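Local structure of glycoside Hydrolase (Bacteroides uniformis, 5TA0) at residues 31-37 with 521-527; 421-425 with 437-441; 549-555 with 635-641. The protein probably hydrolyses agarose as a family 86 glycoside hydrolase, and is seen here with a bound agaro-oligosaccharide. All blocks are in the same frame, centred on the assembly; numbering follows the deposited sequence. Where two conformers were deposited one is given.

Interaction 1: residues 31-37 with 521-527; sequences LNVKHKL and INETMEE. With EDO (1,2-ethanediol), chain R; SO4 (sulfate ion), chain D.
H35 and M525 pair across two parallel neighbours, strands 34-37 and 523-527, whose short axes run 30° apart. The imidazole of H35 is reached on two sides. CG stands anti to the backbone N (chi1 -176°), which carries the ring along the face of the sheet shared with V33, M525 and E527. From CB outward, CB lies 4.0 Å from M525 CE; CG and ND1 sit beneath the same methyl, which rests over the ring centre, 3.4 Å from the centroid, in a CH-pi contact. CE1 turns toward E527, and NE2 at the tip donates to E527 OE1 over 2.7 Å. That oxygen lies close to the ring plane and offers its anti lone pair, while the carboxylate is rotated 43° from the ring. With an alanine in place of H35, E527 OE1 would probably lose its donor and the M525 methyl the ring beneath it. At the entry to the pair, N32 O accepts from both N522 N and E523 N, and N32 ND2 returns a bond of 2.9 Å to N522 OD1, the two amides nearly perpendicular. On the opposite face, K36 NZ (2.7 Å to SO4 O4) and K34 NZ hold a sulfate, probably from the crystallisation liquor, the K34 approach being closer than usual and doubtful in detail; K36 also makes a long salt bridge to E526. The chemistry thus differs by face: lysines gather an anion on one, while on the other E527, held by H35 through OE1 and by Q638 through OE2, is likely to remain a carboxylate in buried surroundings.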
loop_
_atom_site.group_PDB
_atom_site.type_symbol
_atom_site.label_atom_id
_atom_site.label_comp_id
_atom_site.label_asym_id
_atom_site.label_seq_id
_atom_site.Cartn_x
_atom_site.Cartn_y
_atom_site.Cartn_z
ATOM N N LEU A 31 -25.694 3.427 -7.331
ATOM C CA LEU A 31 -24.933 4.562 -7.873
ATOM C C LEU A 31 -25.468 5.945 -7.467
ATOM O O LEU A 31 -24.842 6.938 -7.782
ATOM C CB LEU A 31 -24.685 4.443 -9.391
ATOM C CG LEU A 31 -25.872 4.058 -10.290
ATOM C CD1 LEU A 31 -27.046 5.026 -10.126
ATOM C CD2 LEU A 31 -25.501 3.976 -11.761
ATOM N N ASN A 32 -26.584 5.991 -6.743
ATOM C CA ASN A 32 -27.091 7.239 -6.152
ATOM C C ASN A 32 -26.696 7.449 -4.690
ATOM O O ASN A 32 -27.054 8.468 -4.112
ATOM C CB ASN A 32 -28.618 7.280 -6.262
ATOM C CG ASN A 32 -29.283 6.231 -5.399
ATOM O OD1 ASN A 32 -28.934 5.042 -5.463
ATOM N ND2 ASN A 32 -30.253 6.644 -4.594
ATOM N N VAL A 33 -25.937 6.509 -4.123
ATOM C CA VAL A 33 -25.573 6.524 -2.694
ATOM C C VAL A 33 -24.084 6.790 -2.545
ATOM O O VAL A 33 -23.277 5.890 -2.815
ATOM C CB VAL A 33 -25.959 5.202 -1.991
ATOM C CG1 VAL A 33 -25.642 5.259 -0.498
ATOM C CG2 VAL A 33 -27.432 4.884 -2.246
ATOM N N LYS A 34 -23.732 8.000 -2.142
ATOM C CA LYS A 34 -22.337 8.342 -1.880
ATOM C C LYS A 34 -21.793 7.506 -0.734
ATOM O O LYS A 34 -22.469 7.306 0.265
ATOM C CB LYS A 34 -22.235 9.821 -1.527
ATOM C CG LYS A 34 -20.811 10.362 -1.424
ATOM C CD LYS A 34 -20.794 11.883 -1.397
ATOM C CE LYS A 34 -21.469 12.462 -0.183
ATOM N NZ LYS A 34 -21.611 13.941 -0.360
ATOM N N HIS A 35 -20.561 7.002 -0.880
ATOM C CA HIS A 35 -19.854 6.329 0.230
ATOM C C HIS A 35 -18.794 7.287 0.760
ATOM O O HIS A 35 -17.765 7.485 0.127
ATOM C CB HIS A 35 -19.236 5.025 -0.270
ATOM C CG HIS A 35 -18.556 4.207 0.802
ATOM N ND1 HIS A 35 -18.244 2.879 0.610
ATOM C CD2 HIS A 35 -18.145 4.507 2.064
ATOM C CE1 HIS A 35 -17.658 2.405 1.689
ATOM N NE2 HIS A 35 -17.578 3.368 2.587
ATOM N N LYS A 36 -19.078 7.886 1.911
ATOM C CA LYS A 36 -18.186 8.838 2.574
ATOM C C LYS A 36 -17.410 8.111 3.662
ATOM O O LYS A 36 -17.970 7.279 4.382
ATOM C CB LYS A 36 -19.002 9.981 3.199
ATOM C CG LYS A 36 -18.154 11.101 3.781
ATOM C CD LYS A 36 -18.966 12.360 4.054
ATOM C CE LYS A 36 -20.046 12.092 5.079
ATOM N NZ LYS A 36 -20.660 13.378 5.494
ATOM N N LEU A 37 -16.132 8.438 3.783
ATOM C CA LEU A 37 -15.268 7.851 4.818
ATOM C C LEU A 37 -14.388 8.963 5.314
ATOM O O LEU A 37 -13.543 9.460 4.591
ATOM C CB LEU A 37 -14.473 6.694 4.221
ATOM C CG LEU A 37 -13.482 5.970 5.128
ATOM C CD1 LEU A 37 -14.123 5.397 6.385
ATOM C CD2 LEU A 37 -12.759 4.872 4.362
ATOM N N ILE A 521 -26.577 11.806 -7.514
ATOM C CA ILE A 521 -26.216 11.188 -6.242
ATOM C C ILE A 521 -27.011 11.933 -5.186
ATOM O O ILE A 521 -26.749 13.113 -4.980
ATOM C CB ILE A 521 -24.692 11.257 -5.981
ATOM C CG1 ILE A 521 -23.937 10.518 -7.113
ATOM C CG2 ILE A 521 -24.360 10.660 -4.612
ATOM C CD1 ILE A 521 -22.421 10.545 -6.997
ATOM N N ASN A 522 -27.962 11.245 -4.553
ATOM C CA ASN A 522 -28.937 11.900 -3.669
ATOM C C ASN A 522 -29.065 11.300 -2.276
ATOM O O ASN A 522 -29.945 11.706 -1.525
ATOM C CB ASN A 522 -30.324 11.935 -4.359
ATOM C CG ASN A 522 -30.808 10.570 -4.805
ATOM O OD1 ASN A 522 -30.362 9.518 -4.339
ATOM N ND2 ASN A 522 -31.750 10.579 -5.750
ATOM N N GLU A 523 -28.214 10.330 -1.940
ATOM C CA GLU A 523 -28.175 9.744 -0.602
ATOM C C GLU A 523 -26.699 9.608 -0.218
ATOM O O GLU A 523 -25.818 9.661 -1.072
ATOM C CB GLU A 523 -28.856 8.386 -0.547
ATOM C CG GLU A 523 -30.318 8.382 -0.986
ATOM C CD GLU A 523 -31.249 9.104 -0.040
ATOM O OE1 GLU A 523 -30.854 9.551 1.054
ATOM O OE2 GLU A 523 -32.452 9.211 -0.398
ATOM N N THR A 524 -26.479 9.443 1.075
ATOM C CA THR A 524 -25.143 9.223 1.634
ATOM C C THR A 524 -25.122 8.026 2.581
ATOM O O THR A 524 -25.982 7.886 3.471
ATOM C CB THR A 524 -24.670 10.469 2.393
ATOM O OG1 THR A 524 -24.584 11.558 1.479
ATOM C CG2 THR A 524 -23.287 10.276 3.016
ATOM N N MET A 525 -24.099 7.186 2.416
ATOM C CA MET A 525 -23.728 6.160 3.392
ATOM C C MET A 525 -22.405 6.625 3.977
ATOM O O MET A 525 -21.414 6.778 3.233
ATOM C CB MET A 525 -23.558 4.795 2.747
ATOM C CG MET A 525 -23.140 3.718 3.735
ATOM S SD MET A 525 -22.810 2.130 2.964
ATOM C CE MET A 525 -21.275 2.483 2.088
ATOM N N GLU A 526 -22.404 6.919 5.276
ATOM C CA GLU A 526 -21.192 7.309 5.968
ATOM C C GLU A 526 -20.641 6.149 6.752
ATOM O O GLU A 526 -21.293 5.596 7.644
ATOM C CB GLU A 526 -21.432 8.486 6.914
ATOM C CG GLU A 526 -20.156 8.937 7.572
ATOM C CD GLU A 526 -20.280 10.248 8.308
ATOM O OE1 GLU A 526 -21.352 10.901 8.219
ATOM O OE2 GLU A 526 -19.272 10.617 8.964
ATOM N N GLU A 527 -19.411 5.794 6.424
ATOM C CA GLU A 527 -18.677 4.748 7.136
ATOM C C GLU A 527 -17.846 5.352 8.222
ATOM O O GLU A 527 -17.128 6.333 7.987
ATOM C CB GLU A 527 -17.787 3.987 6.166
ATOM C CG GLU A 527 -16.911 2.932 6.829
ATOM C CD GLU A 527 -15.959 2.254 5.874
ATOM O OE1 GLU A 527 -16.076 2.431 4.641
ATOM O OE2 GLU A 527 -15.044 1.550 6.387
HETATM C C1 EDO R . -26.100 13.254 -1.317
HETATM O O1 EDO R . -24.864 12.549 -1.459
HETATM C C2 EDO R . -25.842 14.613 -0.675
HETATM O O2 EDO R . -26.744 14.806 0.419
HETATM S S SO4 D . -23.328 14.637 3.000
HETATM O O1 SO4 D . -23.972 15.942 2.808
HETATM O O2 SO4 D . -24.239 13.725 3.703
HETATM O O3 SO4 D . -23.103 14.049 1.678
HETATM O O4 SO4 D . -22.108 14.894 3.738
#

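Interaction 2: residues 421-425 with 437-441; sequences KGTRV and DAYVD
R424 lies across D437 at about a right angle, in an antiparallel hairpin whose strands 423-425 and 437-441 diverge from strict antiparallel, at 137°. The arginine is extended from CG to NE, and NE donates to D437 OD1 over 2.9 Å in a nearly straight salt bridge (170°). The acceptor lies at the edge of the guanidinium, near its plane, and is met on the syn side, with the two planes 69° apart. D437 OD1 also takes the backbone N of A438 and a water that bridges to V425 O, while Y439 OH donates to D437 OD2 over 2.6 Å from above the carboxylate plane. The Y439 ring is thereby tied at its tip and slants across the arginine chain, CE1 coming 3.4 Å from R424 CB. G422 O meets the edge of this ring. A side chain on G422 would clash with V440 O, and its backbone angles suit glycine. V425 crosses V440 at about a right angle, CG1 lying 3.6 Å from V440 CG2, and V425 CG2 packs on A438 CB. T423 and V440 form the hydrogen-bonded pair, R424 and Y439 the non-hydrogen-bonded one. Around the hairpin, helix 340-358 brings M355 and M358 against D437, and M358 also against Y439; strand 25-30 sets L29 against V425 and A438, and strand 34-37 adjoins T423 and R424.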
loop_
_atom_site.group_PDB
_atom_site.type_symbol
_atom_site.label_atom_id
_atom_site.label_comp_id
_atom_site.label_asym_id
_atom_site.label_seq_id
_atom_site.Cartn_x
_atom_site.Cartn_y
_atom_site.Cartn_z
ATOM N N LYS A 421 -12.207 7.665 -11.918
ATOM C CA LYS A 421 -12.195 8.815 -11.023
ATOM C C LYS A 421 -13.650 9.063 -10.653
ATOM O O LYS A 421 -14.569 8.503 -11.249
ATOM C CB LYS A 421 -11.576 10.070 -11.664
ATOM C CG LYS A 421 -12.369 10.644 -12.847
ATOM C CD LYS A 421 -11.713 11.874 -13.480
ATOM C CE LYS A 421 -10.459 11.525 -14.236
ATOM N NZ LYS A 421 -10.725 10.827 -15.512
ATOM N N GLY A 422 -13.832 9.922 -9.667
ATOM C CA GLY A 422 -15.143 10.422 -9.334
ATOM C C GLY A 422 -15.536 10.184 -7.894
ATOM O O GLY A 422 -14.701 9.805 -7.052
ATOM N N THR A 423 -16.819 10.402 -7.616
ATOM C CA THR A 423 -17.369 10.300 -6.263
ATOM C C THR A 423 -17.667 8.836 -5.969
ATOM O O THR A 423 -18.326 8.142 -6.773
ATOM C CB THR A 423 -18.667 11.128 -6.145
ATOM O OG1 THR A 423 -18.349 12.510 -6.361
ATOM C CG2 THR A 423 -19.331 10.938 -4.819
ATOM N N ARG A 424 -17.170 8.341 -4.834
ATOM C CA ARG A 424 -17.379 6.959 -4.461
ATOM C C ARG A 424 -18.843 6.710 -4.144
ATOM O O ARG A 424 -19.470 7.520 -3.439
ATOM C CB ARG A 424 -16.539 6.612 -3.241
ATOM C CG ARG A 424 -16.386 5.124 -2.962
ATOM C CD ARG A 424 -15.486 4.898 -1.763
ATOM N NE ARG A 424 -15.289 3.491 -1.476
ATOM C CZ ARG A 424 -14.934 3.012 -0.285
ATOM N NH1 ARG A 424 -14.747 3.829 0.750
ATOM N NH2 ARG A 424 -14.812 1.701 -0.112
ATOM N N VAL A 425 -19.356 5.573 -4.601
ATOM C CA VAL A 425 -20.726 5.177 -4.329
ATOM C C VAL A 425 -20.761 3.777 -3.772
ATOM O O VAL A 425 -19.812 2.981 -3.938
ATOM C CB VAL A 425 -21.668 5.344 -5.558
ATOM C CG1 VAL A 425 -21.809 6.809 -5.901
ATOM C CG2 VAL A 425 -21.168 4.522 -6.755
ATOM N N ASP A 437 -15.991 -1.956 -5.678
ATOM C CA ASP A 437 -15.981 -0.505 -5.405
ATOM C C ASP A 437 -16.505 0.198 -6.654
ATOM O O ASP A 437 -16.594 -0.403 -7.741
ATOM C CB ASP A 437 -14.546 -0.053 -5.019
ATOM C CG ASP A 437 -14.507 1.177 -4.126
ATOM O OD1 ASP A 437 -15.543 1.817 -3.843
ATOM O OD2 ASP A 437 -13.368 1.513 -3.723
ATOM N N ALA A 438 -16.878 1.469 -6.522
ATOM C CA ALA A 438 -17.407 2.210 -7.664
ATOM C C ALA A 438 -17.285 3.697 -7.477
ATOM O O ALA A 438 -17.355 4.192 -6.343
ATOM C CB ALA A 438 -18.858 1.847 -7.909
ATOM N N TYR A 439 -17.118 4.398 -8.599
ATOM C CA TYR A 439 -16.893 5.853 -8.632
ATOM C C TYR A 439 -17.675 6.460 -9.787
ATOM O O TYR A 439 -17.679 5.916 -10.904
ATOM C CB TYR A 439 -15.373 6.193 -8.717
ATOM C CG TYR A 439 -14.622 5.627 -7.527
ATOM C CD1 TYR A 439 -14.475 6.393 -6.377
ATOM C CD2 TYR A 439 -14.181 4.319 -7.501
ATOM C CE1 TYR A 439 -13.872 5.883 -5.234
ATOM C CE2 TYR A 439 -13.588 3.791 -6.364
ATOM C CZ TYR A 439 -13.438 4.573 -5.233
ATOM O OH TYR A 439 -12.883 4.081 -4.074
ATOM N N VAL A 440 -18.319 7.588 -9.512
ATOM C CA VAL A 440 -19.188 8.283 -10.477
ATOM C C VAL A 440 -18.555 9.610 -10.879
ATOM O O VAL A 440 -18.332 10.487 -10.039
ATOM C CB VAL A 440 -20.551 8.588 -9.836
ATOM C CG1 VAL A 440 -21.408 9.445 -10.779
ATOM C CG2 VAL A 440 -21.292 7.306 -9.460
ATOM N N ASP A 441 -18.227 9.735 -12.153
ATOM C CA ASP A 441 -17.660 10.937 -12.718
ATOM C C ASP A 441 -18.612 11.492 -13.761
ATOM O O ASP A 441 -18.498 11.175 -14.943
ATOM C CB ASP A 441 -16.314 10.659 -13.380
ATOM C CG ASP A 441 -15.663 11.918 -13.954
ATOM O OD1 ASP A 441 -15.852 13.001 -13.385
ATOM O OD2 ASP A 441 -14.925 11.803 -14.933
HETATM O O HOH W 1 -13.896 9.752 -16.305
HETATM O O HOH W 2 -18.113 0.993 -3.205
#

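Interaction 3: residues 549-555 with 635-641; sequences INNVKKT and VTMQIFN
I549, V552, M637 and I639 form the apolar first shell between the irregular segment 549-555 and strand 635-641, which run almost in the same direction, 9° apart end to end, without backbone bonds between them. I549 presents its delta methyl: CD1 lies 3.9 Å from M637 CB and also reaches V635 CG1. V552 straddles two neighbours, CG2 meeting M637 CE at 3.8 Å and CG1 meeting I639 CG1 at 3.8 Å. M637 is bent at its last torsion (chi3 68°), which turns its terminal methyl up to V552 CG2 and toward I549 CG2, and the valine crosses it at about a right angle. Beyond this patch one polar link joins the segments. N641 ND2 donates to K553 O over 3.0 Å, in a fairly straight bond (165°); the acceptor lies in the plane of the N641 amide, but the donor stands above the carbonyl plane of K553. T555 crosses N641 obliquely, OG1 packing 3.3 Å from N641 CB and CG2 facing its amide. The second shell sets these groups: N641 OD1 is bonded to Y612 OH, which also takes T555 N, T555 OG1 bonds to Y557 O, and Y530 OH receives K553 N. In the C-terminal beta domain the segment 549-555 follows strand 545-549 and lies over strand 631-642. That strand is flanked in its sheet by 523-538 and 558-568, while from strand 619-624 I621 packs on I549 and V635, and N619 on V552 and M637.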
loop_
_atom_site.group_PDB
_atom_site.type_symbol
_atom_site.label_atom_id
_atom_site.label_comp_id
_atom_site.label_asym_id
_atom_site.label_seq_id
_atom_site.Cartn_x
_atom_site.Cartn_y
_atom_site.Cartn_z
ATOM N N ILE A 549 -16.199 -1.502 22.671
ATOM C CA ILE A 549 -16.121 -0.503 21.606
ATOM C C ILE A 549 -17.176 0.538 21.934
ATOM O O ILE A 549 -18.385 0.257 21.836
ATOM C CB ILE A 549 -16.321 -1.114 20.213
ATOM C CG1 ILE A 549 -15.236 -2.165 19.921
ATOM C CG2 ILE A 549 -16.300 -0.015 19.149
ATOM C CD1 ILE A 549 -15.316 -2.808 18.553
ATOM N N ASN A 550 -16.720 1.735 22.288
ATOM C CA ASN A 550 -17.565 2.772 22.873
ATOM C C ASN A 550 -17.659 4.056 22.054
ATOM O O ASN A 550 -16.869 4.295 21.139
ATOM C CB ASN A 550 -17.028 3.085 24.282
ATOM C CG ASN A 550 -17.059 1.887 25.210
ATOM O OD1 ASN A 550 -17.928 1.016 25.110
ATOM N ND2 ASN A 550 -16.077 1.832 26.126
ATOM N N ASN A 551 -18.634 4.908 22.398
ATOM C CA ASN A 551 -18.948 6.150 21.695
ATOM C C ASN A 551 -19.314 5.933 20.215
ATOM O O ASN A 551 -19.027 6.771 19.372
ATOM C CB ASN A 551 -17.812 7.194 21.838
ATOM C CG ASN A 551 -18.085 8.270 22.890
ATOM O OD1 ASN A 551 -19.240 8.637 23.217
ATOM N ND2 ASN A 551 -17.006 8.856 23.373
ATOM N N VAL A 552 -19.960 4.801 19.924
ATOM C CA VAL A 552 -20.421 4.504 18.574
ATOM C C VAL A 552 -21.670 5.329 18.282
ATOM O O VAL A 552 -22.613 5.334 19.058
ATOM C CB VAL A 552 -20.735 3.008 18.415
ATOM C CG1 VAL A 552 -21.413 2.711 17.074
ATOM C CG2 VAL A 552 -19.462 2.177 18.596
ATOM N N LYS A 553 -21.646 6.036 17.167
ATOM C CA LYS A 553 -22.759 6.883 16.769
ATOM C C LYS A 553 -23.663 6.108 15.819
ATOM O O LYS A 553 -23.229 5.628 14.778
ATOM C CB LYS A 553 -22.227 8.174 16.140
ATOM C CG LYS A 553 -21.165 8.903 16.967
ATOM C CD LYS A 553 -21.537 9.227 18.424
ATOM C CE LYS A 553 -22.865 9.983 18.543
ATOM N NZ LYS A 553 -23.142 10.606 19.875
ATOM N N LYS A 554 -24.900 5.896 16.231
ATOM C CA LYS A 554 -25.897 5.290 15.363
ATOM C C LYS A 554 -26.887 6.315 14.842
ATOM O O LYS A 554 -27.059 7.398 15.418
ATOM C CB LYS A 554 -26.645 4.188 16.100
ATOM C CG LYS A 554 -25.789 2.981 16.467
ATOM C CD LYS A 554 -26.615 1.935 17.189
ATOM C CE LYS A 554 -27.605 1.245 16.253
ATOM N NZ LYS A 554 -28.608 0.471 17.026
ATOM N N THR A 555 -27.505 5.959 13.717
ATOM C CA THR A 555 -28.603 6.700 13.099
ATOM C C THR A 555 -29.772 5.723 12.966
ATOM O O THR A 555 -29.701 4.592 13.445
ATOM C CB THR A 555 -28.181 7.254 11.734
ATOM O OG1 THR A 555 -27.669 6.213 10.901
ATOM C CG2 THR A 555 -27.082 8.310 11.890
ATOM N N VAL A 635 -10.025 -6.292 17.907
ATOM C CA VAL A 635 -11.447 -6.250 17.629
ATOM C C VAL A 635 -11.797 -4.810 17.317
ATOM O O VAL A 635 -11.590 -3.927 18.141
ATOM C CB VAL A 635 -12.285 -6.782 18.806
ATOM C CG1 VAL A 635 -13.762 -6.679 18.475
ATOM C CG2 VAL A 635 -11.887 -8.223 19.124
ATOM N N THR A 636 -12.243 -4.588 16.078
ATOM C CA THR A 636 -12.681 -3.258 15.623
ATOM C C THR A 636 -14.024 -3.403 14.940
ATOM O O THR A 636 -14.510 -4.500 14.728
ATOM C CB THR A 636 -11.625 -2.592 14.715
ATOM O OG1 THR A 636 -11.470 -3.340 13.496
ATOM C CG2 THR A 636 -10.282 -2.499 15.424
ATOM N N MET A 637 -14.640 -2.287 14.580
ATOM C CA MET A 637 -15.996 -2.342 13.993
ATOM C C MET A 637 -16.186 -1.226 12.988
ATOM O O MET A 637 -15.879 -0.079 13.261
ATOM C CB MET A 637 -17.046 -2.266 15.094
ATOM C CG MET A 637 -18.481 -2.398 14.600
ATOM S SD MET A 637 -19.650 -2.781 15.928
ATOM C CE MET A 637 -19.569 -1.244 16.842
ATOM N N GLN A 638 -16.723 -1.565 11.830
ATOM C CA GLN A 638 -17.205 -0.578 10.854
ATOM C C GLN A 638 -18.710 -0.414 10.978
ATOM O O GLN A 638 -19.452 -1.397 11.023
ATOM C CB GLN A 638 -16.887 -1.014 9.427
ATOM C CG GLN A 638 -15.408 -0.960 9.085
ATOM C CD GLN A 638 -15.117 -1.842 7.910
ATOM O OE1 GLN A 638 -15.078 -3.068 8.066
ATOM N NE2 GLN A 638 -14.936 -1.255 6.732
ATOM N N ILE A 639 -19.133 0.834 11.051
ATOM C CA ILE A 639 -20.549 1.228 11.063
ATOM C C ILE A 639 -20.818 1.971 9.760
ATOM O O ILE A 639 -20.031 2.835 9.374
ATOM C CB ILE A 639 -20.815 2.150 12.283
ATOM C CG1 ILE A 639 -20.552 1.387 13.589
ATOM C CG2 ILE A 639 -22.224 2.730 12.279
ATOM C CD1 ILE A 639 -21.465 0.219 13.854
ATOM N N PHE A 640 -21.931 1.641 9.092
ATOM C CA PHE A 640 -22.329 2.276 7.843
ATOM C C PHE A 640 -23.692 2.907 8.071
ATOM O O PHE A 640 -24.681 2.191 8.155
ATOM C CB PHE A 640 -22.414 1.238 6.730
ATOM C CG PHE A 640 -21.113 0.516 6.485
ATOM C CD1 PHE A 640 -20.175 1.038 5.595
ATOM C CD2 PHE A 640 -20.824 -0.659 7.135
ATOM C CE1 PHE A 640 -18.971 0.391 5.364
ATOM C CE2 PHE A 640 -19.609 -1.318 6.901
ATOM C CZ PHE A 640 -18.689 -0.777 6.021
ATOM N N ASN A 641 -23.719 4.229 8.250
ATOM C CA ASN A 641 -24.958 4.955 8.544
ATOM C C ASN A 641 -25.555 5.577 7.292
ATOM O O ASN A 641 -24.849 6.208 6.511
ATOM C CB ASN A 641 -24.676 6.029 9.595
ATOM C CG ASN A 641 -24.462 5.440 10.975
ATOM O OD1 ASN A 641 -24.711 4.257 11.193
ATOM N ND2 ASN A 641 -24.034 6.267 11.912
#

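In the fold
From the N terminus, strand 25-30 leads into 31-37, whose partner 521-527 arrives 484 residues later, so interaction 1 closes a loop that spans the parallel-strand barrel and the first beta-sandwich. Interaction 2 is a short hairpin lying wholly within that loop. The two touch directly: H35 N bonds to R424 O, and V33 O packs on V425, joining strand 34-37 to the hairpin sheet. Interaction 3 opens only after interaction 1 has closed and reaches the same sheet, where strands 523-538 and 631-642 are neighbours, linked through the backbones of E526 and N641. Interactions 2 and 3 do not touch; interaction 1 lies between them.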